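Local coordinates for protein alpha-14 giardin (Giardia lamblia, PDB 3CHK) that binds calcium and, in a calcium-dependent way, phospholipids including phosphatidylserine, and may act as a calcium-regulated structural element linking the membrane to the underlying axoneme, at residues A[32-37]-A[307-312]; A[68-73]-A[301-306]; A[142-147]-A[227-232]. One frame throughout, in Å; residues are numbered along the deposited sequence.

In the fold
The three contacts illustrate how an all-helical annexin is closed by pairing helices far apart in sequence. Interaction 1 joins 32-37 to 307-312, close to the C-terminal end of the modelled chain; interaction 2 (68-73 with 301-306) is nested within that span, and interaction 3 (142-147 with 227-232) within both. Interactions 1 and 2 share helix 301-311, have centres about 11 Å apart and touch where Ile33 meets Phe71 and Ala306, forming one continuous seam between the beginning and end of the chain. Interaction 3 has its centre about 32 Å from that of interaction 1, across the chain's centre. In interactions 2 and 3 a glutamate of one partner helix binds calcium, tying helix packing to ion binding.

Interaction 1 (A[32-37]-A[307-312]); sequences LIEIAR and IKLLWE
The guanidinium group of Arg37 has the methyl CD1 of Leu309 off-centre over one face, while the backbone carbonyl of Glu312 and the carboxylate of Glu34 lie at its edge. The contact closes the annexin fold end to end, joining helix 31-38, near the N-terminus, to the last turn of the final helix, 301-311, and the residue after it; the short segments run nearly parallel, at 18°, with their axes 10.0 Å apart. Arg37 NH2 donates to Glu312 O over 2.9 Å, with an N-H...O angle of 163°. The acceptor lies in the guanidinium plane, yet the nitrogen stands above the plane of the carbonyl. At the other end of the group, NH1 forms a weak bond, part of a salt bridge, to Glu34 OE2, so partners at both ends limit its rotation. Arg37 reaches this place with CG between its backbone N and carbonyl carbon (chi1 71°) and a later bend at chi3.

Leu309 works with both branches. While CD1 sits over part of one guanidinium face, CD2 packs 3.7 Å from Ile33 CG2, and the same Ile33 methyl lies 3.6 Å from Leu310 CG. Deeper in, Ile33 and Leu310 also touch helix 69-78. The carboxylate of Glu312 makes a salt bridge with Lys280. A water joins the polar groups: it accepts from Arg37 NE and donates to both Leu310 O and Glu312 O, the last at 2.7 Å.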
loop_
_atom_site.group_PDB
_atom_site.type_symbol
_atom_site.label_atom_id
_atom_site.label_comp_id
_atom_site.label_asym_id
_atom_site.label_seq_id
_atom_site.Cartn_x
_atom_site.Cartn_y
_atom_site.Cartn_z
ATOM N N LEU A 32 7.412 -21.478 0.754
ATOM C CA LEU A 32 6.325 -20.705 1.388
ATOM C C LEU A 32 5.898 -19.554 0.490
ATOM O O LEU A 32 4.724 -19.205 0.412
ATOM C CB LEU A 32 6.734 -20.167 2.765
ATOM C CG LEU A 32 7.087 -21.214 3.859
ATOM C CD1 LEU A 32 7.616 -20.574 5.138
ATOM C CD2 LEU A 32 5.858 -22.081 4.181
ATOM N N ILE A 33 6.890 -18.947 -0.158
ATOM C CA ILE A 33 6.653 -17.838 -1.083
ATOM C C ILE A 33 6.131 -18.350 -2.414
ATOM O O ILE A 33 5.212 -17.778 -3.007
ATOM C CB ILE A 33 7.973 -17.036 -1.269
ATOM C CG1 ILE A 33 8.528 -16.559 0.086
ATOM C CG2 ILE A 33 7.773 -15.876 -2.264
ATOM C CD1 ILE A 33 7.650 -15.619 0.931
ATOM N N GLU A 34 6.686 -19.460 -2.895
ATOM C CA GLU A 34 6.137 -20.090 -4.090
ATOM C C GLU A 34 4.654 -20.439 -3.939
ATOM O O GLU A 34 3.857 -20.159 -4.839
ATOM C CB GLU A 34 6.921 -21.336 -4.458
ATOM C CG GLU A 34 8.331 -21.038 -4.938
ATOM C CD GLU A 34 8.398 -20.483 -6.375
ATOM O OE1 GLU A 34 9.533 -20.389 -6.878
ATOM O OE2 GLU A 34 7.354 -20.129 -6.991
ATOM N N ILE A 35 4.290 -21.018 -2.802
ATOM C CA ILE A 35 2.880 -21.351 -2.549
ATOM C C ILE A 35 2.005 -20.084 -2.591
ATOM O O ILE A 35 0.951 -20.057 -3.246
ATOM C CB ILE A 35 2.715 -22.159 -1.224
ATOM C CG1 ILE A 35 3.391 -23.535 -1.386
ATOM C CG2 ILE A 35 1.225 -22.269 -0.814
ATOM C CD1 ILE A 35 3.605 -24.251 -0.095
ATOM N N ALA A 36 2.461 -19.045 -1.894
ATOM C CA ALA A 36 1.698 -17.795 -1.771
ATOM C C ALA A 36 1.430 -17.157 -3.143
ATOM O O ALA A 36 0.325 -16.626 -3.392
ATOM C CB ALA A 36 2.426 -16.825 -0.844
ATOM N N ARG A 37 2.422 -17.198 -4.032
ATOM C CA ARG A 37 2.291 -16.537 -5.329
ATOM C C ARG A 37 1.628 -17.423 -6.390
ATOM O O ARG A 37 1.146 -16.916 -7.400
ATOM C CB ARG A 37 3.647 -15.984 -5.813
ATOM C CG ARG A 37 4.653 -17.031 -6.243
ATOM C CD ARG A 37 6.075 -16.425 -6.308
ATOM N NE ARG A 37 6.303 -15.605 -7.491
ATOM C CZ ARG A 37 6.815 -16.067 -8.636
ATOM N NH1 ARG A 37 7.129 -17.358 -8.778
ATOM N NH2 ARG A 37 7.013 -15.245 -9.646
ATOM N N ILE A 307 11.521 -11.219 -1.215
ATOM C CA ILE A 307 11.028 -9.919 -1.755
ATOM C C ILE A 307 11.168 -9.873 -3.281
ATOM O O ILE A 307 10.207 -9.512 -4.006
ATOM C CB ILE A 307 11.720 -8.723 -1.045
ATOM C CG1 ILE A 307 11.386 -8.664 0.459
ATOM C CG2 ILE A 307 11.337 -7.368 -1.734
ATOM C CD1 ILE A 307 9.857 -8.578 0.781
ATOM N N LYS A 308 12.334 -10.292 -3.798
ATOM C CA LYS A 308 12.538 -10.378 -5.252
ATOM C C LYS A 308 11.541 -11.302 -5.964
ATOM O O LYS A 308 11.033 -10.964 -7.024
ATOM C CB LYS A 308 13.960 -10.831 -5.593
ATOM C CG LYS A 308 14.977 -9.768 -5.300
ATOM C CD LYS A 308 16.319 -10.173 -5.869
ATOM C CE LYS A 308 16.969 -11.239 -5.023
ATOM N NZ LYS A 308 18.421 -11.251 -5.377
ATOM N N LEU A 309 11.256 -12.454 -5.352
ATOM C CA LEU A 309 10.402 -13.462 -5.961
ATOM C C LEU A 309 8.925 -13.034 -5.937
ATOM O O LEU A 309 8.228 -13.232 -6.932
ATOM C CB LEU A 309 10.568 -14.801 -5.242
ATOM C CG LEU A 309 9.751 -15.991 -5.765
ATOM C CD1 LEU A 309 10.014 -16.330 -7.246
ATOM C CD2 LEU A 309 10.040 -17.212 -4.863
ATOM N N LEU A 310 8.475 -12.443 -4.828
ATOM C CA LEU A 310 7.083 -11.974 -4.751
ATOM C C LEU A 310 6.815 -10.910 -5.818
ATOM O O LEU A 310 5.756 -10.888 -6.428
ATOM C CB LEU A 310 6.782 -11.417 -3.384
ATOM C CG LEU A 310 6.604 -12.489 -2.319
ATOM C CD1 LEU A 310 6.701 -11.875 -0.913
ATOM C CD2 LEU A 310 5.230 -13.245 -2.556
ATOM N N TRP A 311 7.795 -10.037 -6.049
ATOM C CA TRP A 311 7.606 -8.997 -7.061
ATOM C C TRP A 311 7.840 -9.462 -8.505
ATOM O O TRP A 311 7.542 -8.740 -9.473
ATOM C CB TRP A 311 8.448 -7.765 -6.707
ATOM C CG TRP A 311 7.861 -6.964 -5.588
ATOM C CD1 TRP A 311 8.344 -6.816 -4.319
ATOM C CD2 TRP A 311 6.647 -6.200 -5.649
ATOM N NE1 TRP A 311 7.500 -5.996 -3.582
ATOM C CE2 TRP A 311 6.456 -5.611 -4.391
ATOM C CE3 TRP A 311 5.688 -5.987 -6.653
ATOM C CZ2 TRP A 311 5.339 -4.783 -4.106
ATOM C CZ3 TRP A 311 4.606 -5.160 -6.376
ATOM C CH2 TRP A 311 4.436 -4.580 -5.109
ATOM N N GLU A 312 8.391 -10.666 -8.682
ATOM C CA GLU A 312 8.582 -11.176 -10.017
ATOM C C GLU A 312 7.221 -11.613 -10.531
ATOM O O GLU A 312 6.558 -12.418 -9.889
ATOM C CB GLU A 312 9.582 -12.349 -10.023
ATOM C CG GLU A 312 9.955 -12.836 -11.429
ATOM C CD GLU A 312 10.715 -11.806 -12.258
ATOM O OE1 GLU A 312 11.275 -10.836 -11.697
ATOM O OE2 GLU A 312 10.731 -11.958 -13.492
HETATM O O HOH W 1 4.846 -13.117 -7.885
#

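Interaction 2 (A[68-73]-A[301-306]); sequences SKDFES and GVYGDA. With CA (calcium ion), chain F.
Asp70 lays its CB methylene over the centre of the Tyr303 ring, 3.4 Å from CB to the ring centroid and only 5° off the normal, a well-centred CH-pi contact. Its carboxylate is inclined to the ring, and OD2 makes a weak hydrogen bond to Ser262; Tyr303 OH is hydrogen-bonded to Asn266. The next residue, Phe71, offers both a face and an edge. Val302 CG1 sits above the face, displaced from the ring centre and 3.9 Å from Phe71 CG, and Ala306 CB meets the edge at CE1, 3.7 Å away. With CG anti to the Phe71 backbone N (chi1 -172°), the ring reaches these two residues, one helical turn apart.

Glu72 serves a different partner: its OE1 binds a calcium ion at 2.4 Å, alongside the backbone carbonyls of Lys64 and Leu67 and four waters. Two carbonyls from the preceding turn plus one acidic side chain on the following helix resemble the minor (type III) calcium sites of annexins.

The segments of helices 69-78 and 301-311 are inclined at 39°, with their axes 8.7 Å apart. Helix 262-272 flanks Tyr303, whereas Leu32 and Ile33 of helix 31-38 pack against Phe71, placing the contact among helices from both ends of the chain.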
loop_
_atom_site.group_PDB
_atom_site.type_symbol
_atom_site.label_atom_id
_atom_site.label_comp_id
_atom_site.label_asym_id
_atom_site.label_seq_id
_atom_site.Cartn_x
_atom_site.Cartn_y
_atom_site.Cartn_z
ATOM N N SER A 68 11.807 -16.749 11.661
ATOM C CA SER A 68 12.270 -15.609 12.438
ATOM C C SER A 68 12.368 -14.320 11.610
ATOM O O SER A 68 12.355 -14.354 10.363
ATOM C CB SER A 68 13.614 -15.898 13.131
ATOM O OG SER A 68 14.651 -16.062 12.179
ATOM N N LYS A 69 12.423 -13.222 12.359
ATOM C CA LYS A 69 12.794 -11.873 11.911
ATOM C C LYS A 69 11.952 -11.430 10.722
ATOM O O LYS A 69 10.758 -11.722 10.670
ATOM C CB LYS A 69 14.301 -11.782 11.610
ATOM C CG LYS A 69 15.190 -12.139 12.824
ATOM C CD LYS A 69 16.587 -12.480 12.363
ATOM C CE LYS A 69 17.614 -12.288 13.467
ATOM N NZ LYS A 69 18.973 -12.519 12.902
ATOM N N ASP A 70 12.581 -10.758 9.764
ATOM C CA ASP A 70 11.825 -10.182 8.628
ATOM C C ASP A 70 11.036 -11.184 7.779
ATOM O O ASP A 70 9.914 -10.889 7.359
ATOM C CB ASP A 70 12.738 -9.314 7.760
ATOM C CG ASP A 70 13.289 -8.096 8.514
ATOM O OD1 ASP A 70 12.668 -7.592 9.470
ATOM O OD2 ASP A 70 14.355 -7.620 8.121
ATOM N N PHE A 71 11.607 -12.355 7.535
ATOM C CA PHE A 71 10.958 -13.389 6.732
ATOM C C PHE A 71 9.685 -13.870 7.436
ATOM O O PHE A 71 8.644 -14.015 6.801
ATOM C CB PHE A 71 11.926 -14.541 6.459
ATOM C CG PHE A 71 11.418 -15.556 5.481
ATOM C CD1 PHE A 71 11.303 -15.260 4.124
ATOM C CD2 PHE A 71 11.028 -16.823 5.918
ATOM C CE1 PHE A 71 10.847 -16.215 3.214
ATOM C CE2 PHE A 71 10.541 -17.774 5.026
ATOM C CZ PHE A 71 10.453 -17.495 3.665
ATOM N N GLU A 72 9.762 -14.099 8.747
ATOM C CA GLU A 72 8.538 -14.378 9.532
ATOM C C GLU A 72 7.436 -13.320 9.362
ATOM O O GLU A 72 6.286 -13.652 9.059
ATOM C CB GLU A 72 8.852 -14.528 11.017
ATOM C CG GLU A 72 7.614 -14.851 11.872
ATOM C CD GLU A 72 7.950 -15.045 13.339
ATOM O OE1 GLU A 72 8.931 -15.761 13.631
ATOM O OE2 GLU A 72 7.226 -14.519 14.209
ATOM N N SER A 73 7.790 -12.056 9.556
ATOM C CA SER A 73 6.827 -10.951 9.499
ATOM C C SER A 73 6.147 -10.937 8.122
ATOM O O SER A 73 4.932 -10.831 8.044
ATOM C CB SER A 73 7.528 -9.613 9.747
ATOM O OG SER A 73 8.256 -9.620 10.966
ATOM N N GLY A 301 19.977 -12.750 2.211
ATOM C CA GLY A 301 19.489 -14.089 2.491
ATOM C C GLY A 301 18.125 -14.450 1.942
ATOM O O GLY A 301 17.736 -14.067 0.816
ATOM N N VAL A 302 17.405 -15.248 2.739
ATOM C CA VAL A 302 16.103 -15.723 2.319
ATOM C C VAL A 302 15.114 -14.557 2.256
ATOM O O VAL A 302 14.231 -14.581 1.395
ATOM C CB VAL A 302 15.569 -16.890 3.201
ATOM C CG1 VAL A 302 15.120 -16.398 4.545
ATOM C CG2 VAL A 302 14.465 -17.642 2.463
ATOM N N TYR A 303 15.251 -13.577 3.157
ATOM C CA TYR A 303 14.343 -12.396 3.131
ATOM C C TYR A 303 14.458 -11.639 1.814
ATOM O O TYR A 303 13.429 -11.377 1.150
ATOM C CB TYR A 303 14.519 -11.486 4.349
ATOM C CG TYR A 303 13.629 -10.253 4.365
ATOM C CD1 TYR A 303 12.245 -10.375 4.442
ATOM C CD2 TYR A 303 14.174 -8.979 4.361
ATOM C CE1 TYR A 303 11.418 -9.251 4.462
ATOM C CE2 TYR A 303 13.355 -7.831 4.405
ATOM C CZ TYR A 303 11.979 -7.984 4.461
ATOM O OH TYR A 303 11.169 -6.875 4.501
ATOM N N GLY A 304 15.676 -11.305 1.390
ATOM C CA GLY A 304 15.843 -10.671 0.076
ATOM C C GLY A 304 15.345 -11.475 -1.106
ATOM O O GLY A 304 14.712 -10.946 -2.013
ATOM N N ASP A 305 15.607 -12.782 -1.103
ATOM C CA ASP A 305 15.167 -13.661 -2.145
ATOM C C ASP A 305 13.622 -13.662 -2.196
ATOM O O ASP A 305 13.052 -13.691 -3.280
ATOM C CB ASP A 305 15.683 -15.073 -1.867
ATOM C CG ASP A 305 17.204 -15.200 -2.024
ATOM O OD1 ASP A 305 17.862 -14.242 -2.488
ATOM O OD2 ASP A 305 17.731 -16.280 -1.652
ATOM N N ALA A 306 12.999 -13.603 -1.029
ATOM C CA ALA A 306 11.536 -13.601 -0.891
ATOM C C ALA A 306 10.944 -12.356 -1.551
ATOM O O ALA A 306 9.994 -12.443 -2.343
ATOM C CB ALA A 306 11.141 -13.659 0.586
HETATM CA CA CA F . 9.707 -17.101 15.441
HETATM O O HOH W 2 8.165 -15.997 16.312
HETATM O O HOH W 3 9.264 -17.638 17.953
HETATM O O HOH W 4 11.468 -15.542 15.801
HETATM O O HOH W 5 11.655 -18.752 15.886
#

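Interaction 3 (A[142-147]-A[227-232]); sequences KYMWAK and GLDEYA. With CA (calcium ion), chain E.
Trp145 receives Leu228 CD2 squarely over the five-membered part of its indole, 3.5 Å from the methyl carbon to the ring centroid and 7° off the normal. This CH-pi contact is the apolar half of the first shell. Ala232 CB, one turn further along its helix, adds to it by packing 3.8 Å from Trp145 CB. The polar half is the carboxylate of Asp229: OD1 accepts the backbone N-H of Trp145 at 2.8 Å with an N-H...O angle of 150°, the N-H coming in well tilted out of the carboxylate plane. The same oxygen also rests against the indole edge, 3.1 Å from Trp145 CD1. A chi1 of 64° swings the indole toward helix 227-241.

A water accepts from Met144 N and donates to Asp229 OD2 over 2.5 Å, linking the second carboxylate oxygen to the first turn of helix 144-154. Asp229 thus receives early N-H groups of a distant helix, one directly and one through water; the positive end of the helix dipole would probably favour its negative charge. Next to it, Glu230 OE1 binds calcium at 2.4 Å, together with Phe225 O, Glu222 O and other ligands. Within the annexin fold, this is helix packing in which a helix start meets an acidic side chain beside a calcium-binding loop.

Farther out, Glu101 of helix 101-108 touches both Trp145 and Leu228, and Val105 reaches Ala232. Met144 extends instead to Val186 and Trp189 of helix 186-195, setting the start of helix 144-154 among helices 101-108, 186-195 and 227-241.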
loop_
_atom_site.group_PDB
_atom_site.type_symbol
_atom_site.label_atom_id
_atom_site.label_comp_id
_atom_site.label_asym_id
_atom_site.label_seq_id
_atom_site.Cartn_x
_atom_site.Cartn_y
_atom_site.Cartn_z
ATOM N N LYS A 142 -5.888 18.322 10.880
ATOM C CA LYS A 142 -5.122 19.573 10.718
ATOM C C LYS A 142 -4.086 19.464 9.580
ATOM O O LYS A 142 -4.144 20.239 8.628
ATOM C CB LYS A 142 -4.432 19.968 12.036
ATOM C CG LYS A 142 -3.353 21.067 11.921
ATOM C CD LYS A 142 -2.232 20.931 12.984
ATOM C CE LYS A 142 -1.116 21.971 12.773
ATOM N NZ LYS A 142 0.042 21.830 13.743
ATOM N N TYR A 143 -3.152 18.512 9.688
ATOM C CA TYR A 143 -2.115 18.305 8.673
ATOM C C TYR A 143 -2.738 17.855 7.359
ATOM O O TYR A 143 -3.782 17.188 7.323
ATOM C CB TYR A 143 -1.046 17.288 9.123
ATOM C CG TYR A 143 -0.467 17.648 10.459
ATOM C CD1 TYR A 143 -0.731 16.861 11.579
ATOM C CD2 TYR A 143 0.288 18.818 10.625
ATOM C CE1 TYR A 143 -0.237 17.202 12.818
ATOM C CE2 TYR A 143 0.806 19.164 11.877
ATOM C CZ TYR A 143 0.525 18.351 12.966
ATOM O OH TYR A 143 0.996 18.653 14.219
ATOM N N MET A 144 -2.094 18.224 6.263
ATOM C CA MET A 144 -2.672 17.880 4.990
ATOM C C MET A 144 -2.695 16.361 4.734
ATOM O O MET A 144 -3.659 15.882 4.148
ATOM C CB MET A 144 -2.014 18.637 3.827
ATOM C CG MET A 144 -2.365 20.140 3.804
ATOM S SD MET A 144 -4.046 20.464 3.411
ATOM C CE MET A 144 -4.144 20.017 1.656
ATOM N N TRP A 145 -1.640 15.636 5.142
ATOM C CA TRP A 145 -1.661 14.149 4.994
ATOM C C TRP A 145 -2.850 13.559 5.775
ATOM O O TRP A 145 -3.476 12.594 5.308
ATOM C CB TRP A 145 -0.345 13.490 5.443
ATOM C CG TRP A 145 -0.025 13.648 6.935
ATOM C CD1 TRP A 145 0.773 14.595 7.508
ATOM C CD2 TRP A 145 -0.512 12.825 8.015
ATOM N NE1 TRP A 145 0.807 14.428 8.882
ATOM C CE2 TRP A 145 0.036 13.338 9.211
ATOM C CE3 TRP A 145 -1.349 11.698 8.076
ATOM C CZ2 TRP A 145 -0.238 12.766 10.474
ATOM C CZ3 TRP A 145 -1.624 11.124 9.341
ATOM C CH2 TRP A 145 -1.063 11.667 10.511
ATOM N N ALA A 146 -3.149 14.168 6.939
ATOM C CA ALA A 146 -4.252 13.724 7.795
ATOM C C ALA A 146 -5.593 14.005 7.152
ATOM O O ALA A 146 -6.425 13.105 7.056
ATOM C CB ALA A 146 -4.144 14.338 9.204
ATOM N N LYS A 147 -5.801 15.243 6.675
ATOM C CA LYS A 147 -7.004 15.565 5.921
ATOM C C LYS A 147 -7.201 14.601 4.764
ATOM O O LYS A 147 -8.318 14.201 4.486
ATOM C CB LYS A 147 -6.944 16.996 5.354
ATOM C CG LYS A 147 -6.907 18.096 6.446
ATOM C CD LYS A 147 -7.135 19.494 5.821
ATOM C CE LYS A 147 -7.127 20.585 6.925
ATOM N NZ LYS A 147 -8.450 20.654 7.570
ATOM N N GLY A 227 7.753 16.771 3.553
ATOM C CA GLY A 227 7.682 15.706 4.573
ATOM C C GLY A 227 6.589 14.700 4.291
ATOM O O GLY A 227 6.389 14.312 3.141
ATOM N N LEU A 228 5.868 14.280 5.334
ATOM C CA LEU A 228 4.813 13.279 5.161
ATOM C C LEU A 228 3.691 13.749 4.214
ATOM O O LEU A 228 3.162 12.939 3.452
ATOM C CB LEU A 228 4.243 12.812 6.513
ATOM C CG LEU A 228 3.242 11.640 6.431
ATOM C CD1 LEU A 228 3.816 10.380 5.758
ATOM C CD2 LEU A 228 2.752 11.319 7.877
ATOM N N ASP A 229 3.365 15.042 4.243
ATOM C CA ASP A 229 2.402 15.612 3.285
ATOM C C ASP A 229 2.845 15.264 1.857
ATOM O O ASP A 229 2.029 14.803 1.053
ATOM C CB ASP A 229 2.314 17.151 3.398
ATOM C CG ASP A 229 1.555 17.651 4.631
ATOM O OD1 ASP A 229 0.897 16.856 5.370
ATOM O OD2 ASP A 229 1.613 18.904 4.854
ATOM N N GLU A 230 4.111 15.521 1.542
ATOM C CA GLU A 230 4.612 15.305 0.176
ATOM C C GLU A 230 4.557 13.823 -0.202
ATOM O O GLU A 230 4.094 13.468 -1.294
ATOM C CB GLU A 230 6.030 15.866 0.013
ATOM C CG GLU A 230 6.533 15.743 -1.417
ATOM C CD GLU A 230 7.943 16.238 -1.593
ATOM O OE1 GLU A 230 8.272 17.295 -1.012
ATOM O OE2 GLU A 230 8.706 15.554 -2.305
ATOM N N TYR A 231 4.989 12.956 0.713
ATOM C CA TYR A 231 4.884 11.523 0.464
ATOM C C TYR A 231 3.426 11.098 0.210
ATOM O O TYR A 231 3.136 10.333 -0.746
ATOM C CB TYR A 231 5.493 10.725 1.645
ATOM C CG TYR A 231 5.304 9.245 1.456
ATOM C CD1 TYR A 231 6.181 8.503 0.657
ATOM C CD2 TYR A 231 4.216 8.575 2.061
ATOM C CE1 TYR A 231 5.995 7.107 0.453
ATOM C CE2 TYR A 231 4.007 7.185 1.875
ATOM C CZ TYR A 231 4.899 6.451 1.070
ATOM O OH TYR A 231 4.756 5.079 0.866
ATOM N N ALA A 232 2.517 11.611 1.046
ATOM C CA ALA A 232 1.120 11.205 0.971
ATOM C C ALA A 232 0.513 11.614 -0.374
ATOM O O ALA A 232 -0.156 10.819 -1.040
ATOM C CB ALA A 232 0.321 11.804 2.108
HETATM CA CA CA E . 8.639 19.612 -1.368
HETATM O O HOH W 6 0.100 19.935 6.600
HETATM O O HOH W 7 10.217 19.117 -2.363
HETATM O O HOH W 8 10.148 21.507 -2.773
HETATM O O HOH W 9 8.179 22.069 -0.764
#